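Local coordinates for protein phenylalanine--tRNA ligase beta subunit (Pyrococcus horikoshii, PDB 2CXI) that forms, with the alpha subunit, the synthetase that charges tRNA(Phe) with phenylalanine at the expense of ATP, at residues W24-D36 against F47-L59. Sequence-based numbering, arbitrary orientation.
Sequences WEDLVLYAKCELD and FKLDSKDTNRPDL
Phe47 drives the edge of its ring into one face of Trp24, a T-shaped pair with planes at 65° and CE2 of Phe47 3.6 Å from CD2 of Trp24. Leu27 CD2 sits over the centre of the opposite indole face, and NE1 of Trp24 is taken by Glu12. Further along, the guanidinium of Arg56 has Leu59 CD2 against one face and is gripped side-on by Asp58, with NE and NH2 each holding one carboxylate oxygen close to the guanidinium plane. The frame is an antiparallel beta hairpin, strands 33-41 and 44-51, packed against helix 21-30 in the N-terminal part of the beta subunit. Cys33, Leu35 and Leu49 point to the sheet face that meets this helix, where Val28 CG1 touches Leu49 CD2 at 3.7 Å. On the other face stand Glu34 and Asp50, a hydrogen-bonded pair. A Schellman motif ends the helix, with Lys32 in its positive-phi position, and Lys32 O then accepts from Lys52 N at 3.0 Å. The Lys32 side chain runs past Leu59, its CD 3.8 Å from Leu59 CD2, and a bend at chi3 (66°) carries NZ to the salt bridge with Asp53. A methionine here would probably leave Asp53 OD2 without its charged mate and cost the water its link to the helix end. Asp53 OD1, meanwhile, closes an Asx turn on Asn55 N. Asp331 and Asp341, predicted magnesium ligands, lie near Asp53 and Lys32 respectively. Lys32 NZ meets Asp53 OD2 at 2.7 Å on its anti side, 32° out of the carboxylate plane, and donates to the water that also accepts from Arg56 NH1.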
ATOM      1  N   TRP A  24     -38.314   6.737  39.884  1.00 20.53           N
ATOM      2  CA  TRP A  24     -37.668   5.635  39.127  1.00 21.03           C
ATOM      3  C   TRP A  24     -38.591   4.442  38.923  1.00 21.31           C
ATOM      4  O   TRP A  24     -38.505   3.734  37.922  1.00 21.29           O
ATOM      5  CB  TRP A  24     -36.323   5.229  39.757  1.00 19.88           C
ATOM      6  CG  TRP A  24     -35.154   5.998  39.106  1.00 16.96           C
ATOM      7  CD1 TRP A  24     -34.392   7.002  39.654  1.00 20.16           C
ATOM      8  CD2 TRP A  24     -34.684   5.833  37.762  1.00 17.33           C
ATOM      9  NE1 TRP A  24     -33.457   7.453  38.739  1.00 21.25           N
ATOM     10  CE2 TRP A  24     -33.639   6.781  37.554  1.00 18.55           C
ATOM     11  CE3 TRP A  24     -35.088   5.026  36.680  1.00 17.07           C
ATOM     12  CZ2 TRP A  24     -32.952   6.894  36.333  1.00 19.41           C
ATOM     13  CZ3 TRP A  24     -34.393   5.124  35.459  1.00 18.94           C
ATOM     14  CH2 TRP A  24     -33.347   6.074  35.300  1.00 18.43           C
ATOM     15  N   GLU A  25     -39.512   4.276  39.864  1.00 21.42           N
ATOM     16  CA  GLU A  25     -40.503   3.210  39.798  1.00 22.01           C
ATOM     17  C   GLU A  25     -41.344   3.379  38.571  1.00 21.51           C
ATOM     18  O   GLU A  25     -41.654   2.390  37.943  1.00 22.09           O
ATOM     19  CB  GLU A  25     -41.434   3.241  41.020  1.00 21.54           C
ATOM     20  CG  GLU A  25     -40.710   2.921  42.313  1.00 22.52           C
ATOM     21  CD  GLU A  25     -40.491   1.442  42.537  1.00 25.69           C
ATOM     22  OE1 GLU A  25     -41.071   0.604  41.821  1.00 28.42           O
ATOM     23  OE2 GLU A  25     -39.714   1.120  43.443  1.00 27.56           O
ATOM     24  N   ASP A  26     -41.720   4.608  38.232  1.00 21.09           N
ATOM     25  CA  ASP A  26     -42.469   4.846  36.975  1.00 22.42           C
ATOM     26  C   ASP A  26     -41.579   4.802  35.726  1.00 21.72           C
ATOM     27  O   ASP A  26     -41.996   4.347  34.654  1.00 21.02           O
ATOM     28  CB  ASP A  26     -43.212   6.192  37.019  1.00 23.78           C
ATOM     29  CG  ASP A  26     -44.183   6.268  38.209  1.00 28.44           C
ATOM     30  OD1 ASP A  26     -44.846   5.259  38.512  1.00 32.80           O
ATOM     31  OD2 ASP A  26     -44.302   7.261  38.911  1.00 29.22           O
ATOM     32  N   LEU A  27     -40.363   5.321  35.877  1.00 19.43           N
ATOM     33  CA  LEU A  27     -39.426   5.434  34.772  1.00 20.78           C
ATOM     34  C   LEU A  27     -39.086   4.091  34.146  1.00 20.31           C
ATOM     35  O   LEU A  27     -39.048   3.971  32.915  1.00 20.72           O
ATOM     36  CB  LEU A  27     -38.125   6.086  35.278  1.00 19.49           C
ATOM     37  CG  LEU A  27     -37.897   7.553  34.918  1.00 23.72           C
ATOM     38  CD1 LEU A  27     -39.129   8.451  34.803  1.00 24.47           C
ATOM     39  CD2 LEU A  27     -36.787   8.144  35.793  1.00 20.38           C
ATOM     40  N   VAL A  28     -38.800   3.100  34.977  1.00 18.96           N
ATOM     41  CA  VAL A  28     -38.369   1.810  34.441  1.00 20.18           C
ATOM     42  C   VAL A  28     -39.416   1.212  33.470  1.00 20.71           C
ATOM     43  O   VAL A  28     -39.045   0.624  32.465  1.00 20.27           O
ATOM     44  CB  VAL A  28     -37.927   0.802  35.519  1.00 18.99           C
ATOM     45  CG1 VAL A  28     -36.698   1.328  36.317  1.00 17.47           C
ATOM     46  CG2 VAL A  28     -39.087   0.424  36.488  1.00 20.71           C
ATOM     47  N   LEU A  29     -40.705   1.389  33.772  1.00 21.20           N
ATOM     48  CA  LEU A  29     -41.779   0.865  32.916  1.00 23.08           C
ATOM     49  C   LEU A  29     -41.741   1.509  31.516  1.00 23.59           C
ATOM     50  O   LEU A  29     -42.069   0.860  30.517  1.00 22.25           O
ATOM     51  CB  LEU A  29     -43.152   1.051  33.589  1.00 24.39           C
ATOM     52  CG  LEU A  29     -43.226   0.563  35.048  1.00 26.62           C
ATOM     53  CD1 LEU A  29     -44.513   0.962  35.806  1.00 31.37           C
ATOM     54  CD2 LEU A  29     -42.979  -0.977  35.140  1.00 28.87           C
ATOM     55  N   TYR A  30     -41.316   2.776  31.438  1.00 24.33           N
ATOM     56  CA  TYR A  30     -41.104   3.439  30.143  1.00 25.95           C
ATOM     57  C   TYR A  30     -40.064   2.704  29.274  1.00 26.14           C
ATOM     58  O   TYR A  30     -40.106   2.784  28.040  1.00 26.52           O
ATOM     59  CB  TYR A  30     -40.667   4.918  30.330  1.00 27.60           C
ATOM     60  CG  TYR A  30     -41.683   5.823  31.013  1.00 29.48           C
ATOM     61  CD1 TYR A  30     -43.049   5.498  31.028  1.00 31.33           C
ATOM     62  CD2 TYR A  30     -41.282   7.029  31.612  1.00 31.12           C
ATOM     63  CE1 TYR A  30     -43.991   6.339  31.665  1.00 32.52           C
ATOM     64  CE2 TYR A  30     -42.199   7.864  32.248  1.00 31.55           C
ATOM     65  CZ  TYR A  30     -43.550   7.514  32.264  1.00 31.98           C
ATOM     66  OH  TYR A  30     -44.473   8.339  32.876  1.00 34.13           O
ATOM     67  N   ALA A  31     -39.109   2.021  29.914  1.00 25.17           N
ATOM     68  CA  ALA A  31     -38.071   1.284  29.172  1.00 24.90           C
ATOM     69  C   ALA A  31     -38.441  -0.193  29.026  1.00 24.23           C
ATOM     70  O   ALA A  31     -37.582  -1.042  28.763  1.00 22.95           O
ATOM     71  CB  ALA A  31     -36.749   1.406  29.882  1.00 24.50           C
ATOM     72  N   LYS A  32     -39.717  -0.501  29.240  1.00 23.75           N
ATOM     73  CA  LYS A  32     -40.230  -1.881  29.161  1.00 24.34           C
ATOM     74  C   LYS A  32     -39.476  -2.814  30.108  1.00 24.58           C
ATOM     75  O   LYS A  32     -39.211  -3.979  29.801  1.00 22.49           O
ATOM     76  CB  LYS A  32     -40.228  -2.423  27.719  1.00 24.28           C
ATOM     77  CG  LYS A  32     -40.776  -1.438  26.667  1.00 26.03           C
ATOM     78  CD  LYS A  32     -40.887  -2.112  25.278  1.00 25.93           C
ATOM     79  CE  LYS A  32     -41.925  -3.218  25.288  1.00 30.28           C
ATOM     80  NZ  LYS A  32     -42.077  -3.755  23.901  1.00 32.09           N
ATOM     81  N   CYS A  33     -39.152  -2.308  31.288  1.00 24.81           N
ATOM     82  CA  CYS A  33     -38.656  -3.207  32.295  1.00 27.23           C
ATOM     83  C   CYS A  33     -39.192  -2.952  33.689  1.00 25.66           C
ATOM     84  O   CYS A  33     -39.916  -1.984  33.919  1.00 24.50           O
ATOM     85  CB  CYS A  33     -37.152  -3.300  32.280  1.00 29.59           C
ATOM     86  SG  CYS A  33     -36.360  -1.740  32.480  1.00 41.64           S
ATOM     87  N   GLU A  34     -38.843  -3.863  34.589  1.00 25.17           N
ATOM     88  CA  GLU A  34     -39.272  -3.776  35.979  1.00 26.58           C
ATOM     89  C   GLU A  34     -38.058  -3.634  36.879  1.00 25.02           C
ATOM     90  O   GLU A  34     -36.967  -4.112  36.551  1.00 24.76           O
ATOM     91  CB  GLU A  34     -40.049  -5.044  36.363  1.00 26.81           C
ATOM     92  CG  GLU A  34     -41.302  -5.264  35.543  1.00 32.82           C
ATOM     93  CD  GLU A  34     -42.546  -4.614  36.131  1.00 40.89           C
ATOM     94  OE1 GLU A  34     -42.517  -4.126  37.298  1.00 42.12           O
ATOM     95  OE2 GLU A  34     -43.577  -4.584  35.399  1.00 46.57           O
ATOM     96  N   LEU A  35     -38.249  -2.937  37.990  1.00 23.77           N
ATOM     97  CA  LEU A  35     -37.214  -2.797  38.967  1.00 23.78           C
ATOM     98  C   LEU A  35     -37.143  -4.047  39.829  1.00 23.98           C
ATOM     99  O   LEU A  35     -37.957  -4.237  40.754  1.00 22.42           O
ATOM    100  CB  LEU A  35     -37.520  -1.576  39.849  1.00 24.21           C
ATOM    101  CG  LEU A  35     -36.501  -0.460  40.006  1.00 26.58           C
ATOM    102  CD1 LEU A  35     -36.933   0.498  41.143  1.00 26.20           C
ATOM    103  CD2 LEU A  35     -35.024  -0.939  40.138  1.00 26.78           C
ATOM    104  N   ASP A  36     -36.183  -4.919  39.517  1.00 23.71           N
ATOM    105  CA  ASP A  36     -36.051  -6.180  40.235  1.00 24.71           C
ATOM    106  C   ASP A  36     -35.365  -6.031  41.586  1.00 24.43           C
ATOM    107  O   ASP A  36     -35.675  -6.782  42.526  1.00 23.46           O
ATOM    108  CB  ASP A  36     -35.285  -7.204  39.390  1.00 26.05           C
ATOM    109  CG  ASP A  36     -35.468  -8.614  39.887  1.00 30.71           C
ATOM    110  OD1 ASP A  36     -36.640  -9.034  40.024  1.00 33.88           O
ATOM    111  OD2 ASP A  36     -34.504  -9.355  40.188  1.00 35.13           O
ATOM    112  N   PHE A  47     -29.345  -0.559  40.315  1.00 19.22           N
ATOM    113  CA  PHE A  47     -30.583  -1.271  40.047  1.00 19.34           C
ATOM    114  C   PHE A  47     -30.274  -2.594  39.330  1.00 19.79           C
ATOM    115  O   PHE A  47     -29.340  -2.674  38.493  1.00 19.91           O
ATOM    116  CB  PHE A  47     -31.514  -0.458  39.123  1.00 18.87           C
ATOM    117  CG  PHE A  47     -31.789   0.951  39.548  1.00 17.96           C
ATOM    118  CD1 PHE A  47     -31.825   1.336  40.899  1.00 18.89           C
ATOM    119  CD2 PHE A  47     -32.157   1.897  38.568  1.00 21.64           C
ATOM    120  CE1 PHE A  47     -32.140   2.636  41.253  1.00 19.81           C
ATOM    121  CE2 PHE A  47     -32.501   3.204  38.918  1.00 18.83           C
ATOM    122  CZ  PHE A  47     -32.498   3.582  40.257  1.00 19.07           C
ATOM    123  N   LYS A  48     -31.041  -3.630  39.653  1.00 20.01           N
ATOM    124  CA  LYS A  48     -31.185  -4.751  38.746  1.00 21.03           C
ATOM    125  C   LYS A  48     -32.515  -4.566  37.992  1.00 21.04           C
ATOM    126  O   LYS A  48     -33.596  -4.458  38.595  1.00 21.02           O
ATOM    127  CB  LYS A  48     -31.151  -6.103  39.448  1.00 21.71           C
ATOM    128  CG  LYS A  48     -31.230  -7.283  38.430  1.00 21.73           C
ATOM    129  CD  LYS A  48     -31.103  -8.641  39.120  1.00 23.62           C
ATOM    130  CE  LYS A  48     -29.873  -8.694  40.044  1.00 29.39           C
ATOM    131  NZ  LYS A  48     -28.590  -8.858  39.282  1.00 30.57           N
ATOM    132  N   LEU A  49     -32.408  -4.486  36.668  1.00 20.08           N
ATOM    133  CA  LEU A  49     -33.559  -4.322  35.808  1.00 20.45           C
ATOM    134  C   LEU A  49     -33.917  -5.654  35.160  1.00 21.39           C
ATOM    135  O   LEU A  49     -33.043  -6.487  34.893  1.00 20.58           O
ATOM    136  CB  LEU A  49     -33.282  -3.238  34.753  1.00 20.91           C
ATOM    137  CG  LEU A  49     -32.888  -1.844  35.256  1.00 20.79           C
ATOM    138  CD1 LEU A  49     -32.640  -0.878  34.100  1.00 19.92           C
ATOM    139  CD2 LEU A  49     -34.045  -1.301  36.153  1.00 21.31           C
ATOM    140  N   ASP A  50     -35.216  -5.864  34.967  1.00 23.37           N
ATOM    141  CA  ASP A  50     -35.700  -7.087  34.362  1.00 26.39           C
ATOM    142  C   ASP A  50     -36.343  -6.666  33.064  1.00 27.35           C
ATOM    143  O   ASP A  50     -37.398  -6.019  33.060  1.00 26.27           O
ATOM    144  CB  ASP A  50     -36.714  -7.743  35.289  1.00 26.39           C
ATOM    145  CG  ASP A  50     -37.264  -9.072  34.761  1.00 29.67           C
ATOM    146  OD1 ASP A  50     -36.908  -9.539  33.659  1.00 29.39           O
ATOM    147  OD2 ASP A  50     -38.093  -9.717  35.459  1.00 34.32           O
ATOM    148  N   SER A  51     -35.687  -7.008  31.961  1.00 29.81           N
ATOM    149  CA  SER A  51     -36.181  -6.569  30.651  1.00 32.88           C
ATOM    150  C   SER A  51     -37.232  -7.488  30.142  1.00 34.19           C
ATOM    151  O   SER A  51     -37.014  -8.692  29.928  1.00 34.82           O
ATOM    152  CB  SER A  51     -35.105  -6.417  29.587  1.00 33.58           C
ATOM    153  OG  SER A  51     -35.744  -6.009  28.375  1.00 35.83           O
ATOM    154  N   LYS A  52     -38.392  -6.889  29.954  1.00 35.60           N
ATOM    155  CA  LYS A  52     -39.576  -7.629  29.663  1.00 36.52           C
ATOM    156  C   LYS A  52     -39.645  -7.973  28.173  1.00 35.89           C
ATOM    157  O   LYS A  52     -40.352  -8.880  27.793  1.00 36.86           O
ATOM    158  CB  LYS A  52     -40.798  -6.843  30.160  1.00 37.21           C
ATOM    159  CG  LYS A  52     -40.819  -6.692  31.702  1.00 39.23           C
ATOM    160  CD  LYS A  52     -40.584  -8.049  32.401  1.00 43.32           C
ATOM    161  CE  LYS A  52     -40.697  -7.970  33.939  1.00 44.55           C
ATOM    162  NZ  LYS A  52     -42.097  -7.799  34.470  1.00 48.37           N
ATOM    163  N   ASP A  53     -38.896  -7.270  27.335  1.00 34.94           N
ATOM    164  CA  ASP A  53     -38.977  -7.526  25.884  1.00 34.06           C
ATOM    165  C   ASP A  53     -37.794  -8.390  25.366  1.00 33.30           C
ATOM    166  O   ASP A  53     -36.674  -7.906  25.112  1.00 32.55           O
ATOM    167  CB  ASP A  53     -39.171  -6.189  25.147  1.00 34.89           C
ATOM    168  CG  ASP A  53     -39.556  -6.358  23.691  1.00 35.10           C
ATOM    169  OD1 ASP A  53     -39.319  -7.439  23.102  1.00 35.75           O
ATOM    170  OD2 ASP A  53     -40.080  -5.429  23.048  1.00 35.39           O
ATOM    171  N   THR A  54     -38.063  -9.681  25.214  1.00 31.24           N
ATOM    172  CA  THR A  54     -37.054 -10.668  24.782  1.00 30.51           C
ATOM    173  C   THR A  54     -36.584 -10.526  23.300  1.00 29.64           C
ATOM    174  O   THR A  54     -35.628 -11.183  22.857  1.00 28.89           O
ATOM    175  CB  THR A  54     -37.625 -12.064  25.018  1.00 31.30           C
ATOM    176  OG1 THR A  54     -36.744 -13.039  24.444  1.00 34.98           O
ATOM    177  CG2 THR A  54     -38.961 -12.255  24.230  1.00 28.97           C
ATOM    178  N   ASN A  55     -37.270  -9.660  22.564  1.00 28.47           N
ATOM    179  CA  ASN A  55     -37.000  -9.412  21.140  1.00 28.16           C
ATOM    180  C   ASN A  55     -36.322  -8.062  20.875  1.00 25.96           C
ATOM    181  O   ASN A  55     -36.113  -7.690  19.723  1.00 23.34           O
ATOM    182  CB  ASN A  55     -38.318  -9.488  20.364  1.00 28.72           C
ATOM    183  CG  ASN A  55     -38.905 -10.867  20.395  1.00 33.28           C
ATOM    184  OD1 ASN A  55     -40.053 -11.067  20.811  1.00 39.98           O
ATOM    185  ND2 ASN A  55     -38.104 -11.852  20.002  1.00 34.57           N
ATOM    186  N   ARG A  56     -36.006  -7.336  21.956  1.00 24.25           N
ATOM    187  CA  ARG A  56     -35.408  -6.008  21.844  1.00 22.78           C
ATOM    188  C   ARG A  56     -34.072  -5.900  22.629  1.00 21.52           C
ATOM    189  O   ARG A  56     -34.037  -5.329  23.730  1.00 21.67           O
ATOM    190  CB  ARG A  56     -36.436  -4.918  22.233  1.00 23.35           C
ATOM    191  CG  ARG A  56     -37.316  -4.462  21.031  1.00 22.12           C
ATOM    192  CD  ARG A  56     -38.161  -3.255  21.261  1.00 23.31           C
ATOM    193  NE  ARG A  56     -37.341  -2.063  21.347  1.00 23.84           N
ATOM    194  CZ  ARG A  56     -37.811  -0.827  21.326  1.00 26.67           C
ATOM    195  NH1 ARG A  56     -39.132  -0.609  21.231  1.00 28.52           N
ATOM    196  NH2 ARG A  56     -36.962   0.206  21.409  1.00 27.65           N
ATOM    197  N   PRO A  57     -32.987  -6.438  22.051  1.00 20.07           N
ATOM    198  CA  PRO A  57     -31.641  -6.299  22.638  1.00 19.94           C
ATOM    199  C   PRO A  57     -31.245  -4.820  22.889  1.00 18.78           C
ATOM    200  O   PRO A  57     -30.450  -4.553  23.770  1.00 19.06           O
ATOM    201  CB  PRO A  57     -30.695  -6.948  21.594  1.00 19.58           C
ATOM    202  CG  PRO A  57     -31.584  -7.760  20.689  1.00 21.81           C
ATOM    203  CD  PRO A  57     -32.988  -7.260  20.813  1.00 20.10           C
ATOM    204  N   ASP A  58     -31.822  -3.890  22.136  1.00 18.01           N
ATOM    205  CA  ASP A  58     -31.528  -2.476  22.299  1.00 19.28           C
ATOM    206  C   ASP A  58     -31.880  -2.020  23.712  1.00 20.84           C
ATOM    207  O   ASP A  58     -31.300  -1.063  24.194  1.00 20.84           O
ATOM    208  CB  ASP A  58     -32.197  -1.596  21.230  1.00 18.86           C
ATOM    209  CG  ASP A  58     -33.699  -1.452  21.399  1.00 20.99           C
ATOM    210  OD1 ASP A  58     -34.172  -0.412  21.912  1.00 26.45           O
ATOM    211  OD2 ASP A  58     -34.507  -2.307  21.031  1.00 26.67           O
ATOM    212  N   LEU A  59     -32.797  -2.758  24.379  1.00 20.77           N
ATOM    213  CA  LEU A  59     -33.309  -2.361  25.675  1.00 22.77           C
ATOM    214  C   LEU A  59     -32.567  -3.004  26.804  1.00 22.96           C
ATOM    215  O   LEU A  59     -33.006  -2.865  27.953  1.00 26.43           O
ATOM    216  CB  LEU A  59     -34.817  -2.701  25.795  1.00 23.06           C
ATOM    217  CG  LEU A  59     -35.873  -1.651  25.432  1.00 24.78           C
ATOM    218  CD1 LEU A  59     -35.325  -0.482  24.660  1.00 27.14           C
ATOM    219  CD2 LEU A  59     -37.157  -2.183  24.754  1.00 25.77           C
TER
HETATM  220  O   HOH W   1     -41.752  -2.100  21.501  1.00 25.51           O